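Local coordinates for RahU protein (Pseudomonas aeruginosa PAO1, PDB 6ZC2), which is an aegerolysin that interacts with the membrane sphingolipid ceramide phosphorylethanolamine, at residues Glu45-Ser48 with Ser49-Val52. Residues are numbered along the deposited sequence; the frame is centred on the assembly and turned at random. Where two conformers were deposited one is given.
Sequences EEVS and SMNV. With EDO (1,2-ethanediol), chain H; EDO (1,2-ethanediol), chain I.
M50 N donates to V47 O at 3.2 Å and S49 N to E46 O at 3.1 Å, two backbone bonds that finish the short helix and turn the chain out of it. The S49 hydroxyl adds a third in the modelled conformer, though a second conformer of this residue exists: with chi1 at -55° OG lies anti to its own carbonyl carbon, a rotation that brings it over the last helical turn to E45 O, 2.8 Å away and tilted 28° from the carbonyl plane. The M50-V47 bond closes a type I beta turn from V47 to M50, by which the chain leaves helix 44-47 and enters strand 51-53, an outer strand of the five-stranded antiparallel sheet in this aegerolysin beta-sandwich. The side chains of V47 and M50 run side by side, pointing the same way. A chi1 of -64° sets M50 CG beside its backbone N, where it packs on V47 O at 3.3 Å, with SD next to V47 CG1; both residues also rest on I22 and I60, one from each sheet. Two ethanediols, probably from the crystallisation liquor, flank M50. One has C1 3.5 Å from M50 CA and takes a hydrogen bond from N51 N on its O1; the other has C2 3.8 Å from M50 CG, and its O2 hydroxyl donates to OE2 of the extended E46 side chain at 2.7 Å. Next out, S48 OG is held by A25 N and T44 O, tying the helix end to strand 19-27, while R23 binds both M50 O and N51 OD1.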
loop_
_atom_site.group_PDB
_atom_site.type_symbol
_atom_site.label_atom_id
_atom_site.label_comp_id
_atom_site.label_asym_id
_atom_site.label_seq_id
_atom_site.Cartn_x
_atom_site.Cartn_y
_atom_site.Cartn_z
ATOM N N GLU A 45 -1.232 -10.559 9.136
ATOM C CA GLU A 45 -2.546 -10.622 9.767
ATOM C C GLU A 45 -2.937 -9.278 10.376
ATOM O O GLU A 45 -4.099 -8.861 10.280
ATOM C CB GLU A 45 -2.571 -11.722 10.829
ATOM C CG GLU A 45 -2.035 -13.061 10.348
ATOM C CD GLU A 45 -0.576 -13.258 10.715
ATOM O OE1 GLU A 45 0.289 -13.025 9.845
ATOM O OE2 GLU A 45 -0.295 -13.657 11.866
ATOM N N GLU A 46 -1.987 -8.593 11.023
ATOM C CA GLU A 46 -2.301 -7.300 11.622
ATOM C C GLU A 46 -2.602 -6.249 10.560
ATOM O O GLU A 46 -3.557 -5.477 10.704
ATOM C CB GLU A 46 -1.187 -6.833 12.563
ATOM C CG GLU A 46 -1.493 -5.457 13.164
ATOM C CD GLU A 46 -0.581 -5.045 14.311
ATOM O OE1 GLU A 46 0.190 -5.879 14.841
ATOM O OE2 GLU A 46 -0.643 -3.856 14.687
ATOM N N VAL A 47 -1.807 -6.202 9.483
ATOM C CA VAL A 47 -2.117 -5.276 8.394
ATOM C C VAL A 47 -3.521 -5.538 7.866
ATOM O O VAL A 47 -4.295 -4.605 7.605
ATOM C CB VAL A 47 -1.062 -5.378 7.277
ATOM C CG1 VAL A 47 -1.449 -4.482 6.098
ATOM C CG2 VAL A 47 0.318 -5.008 7.814
ATOM N N SER A 48 -3.882 -6.823 7.724
ATOM C CA SER A 48 -5.171 -7.275 7.191
ATOM C C SER A 48 -6.336 -7.108 8.172
ATOM O O SER A 48 -7.456 -7.583 7.876
ATOM C CB SER A 48 -5.075 -8.736 6.749
ATOM O OG SER A 48 -4.081 -8.918 5.752
ATOM N N SER A 49 -6.084 -6.473 9.315
ATOM C CA SER A 49 -7.108 -6.164 10.300
ATOM C C SER A 49 -7.340 -4.665 10.452
ATOM O O SER A 49 -8.201 -4.259 11.244
ATOM C CB SER A 49 -6.734 -6.776 11.657
ATOM O OG SER A 49 -6.511 -8.176 11.541
ATOM N N MET A 50 -6.589 -3.833 9.725
ATOM C CA MET A 50 -6.678 -2.384 9.879
ATOM C C MET A 50 -7.996 -1.837 9.332
ATOM O O MET A 50 -8.459 -2.246 8.263
ATOM C CB MET A 50 -5.538 -1.700 9.116
ATOM C CG MET A 50 -4.147 -2.002 9.619
ATOM S SD MET A 50 -2.850 -1.366 8.527
ATOM C CE MET A 50 -3.000 0.395 8.779
ATOM N N ASN A 51 -8.584 -0.881 10.062
ATOM C CA ASN A 51 -9.702 -0.071 9.585
ATOM C C ASN A 51 -9.247 1.384 9.600
ATOM O O ASN A 51 -8.812 1.886 10.645
ATOM C CB ASN A 51 -10.928 -0.228 10.492
ATOM C CG ASN A 51 -11.699 -1.514 10.238
ATOM O OD1 ASN A 51 -11.313 -2.343 9.429
ATOM N ND2 ASN A 51 -12.821 -1.662 10.919
ATOM N N VAL A 52 -9.329 2.055 8.452
ATOM C CA VAL A 52 -8.867 3.434 8.304
ATOM C C VAL A 52 -10.088 4.347 8.203
ATOM O O VAL A 52 -10.999 4.092 7.402
ATOM C CB VAL A 52 -7.934 3.590 7.088
ATOM C CG1 VAL A 52 -7.369 5.015 7.027
ATOM C CG2 VAL A 52 -6.798 2.570 7.142
HETATM C C1 EDO H . -6.452 0.278 12.140
HETATM O O1 EDO H . -7.513 -0.461 12.766
HETATM C C2 EDO H . -5.131 -0.053 12.820
HETATM O O2 EDO H . -4.879 0.891 13.867
HETATM C C1 EDO I . -0.516 -0.771 13.167
HETATM O O1 EDO I . -0.071 0.305 12.337
HETATM C C2 EDO I . -1.784 -1.371 12.574
HETATM O O2 EDO I . -2.450 -2.151 13.574
#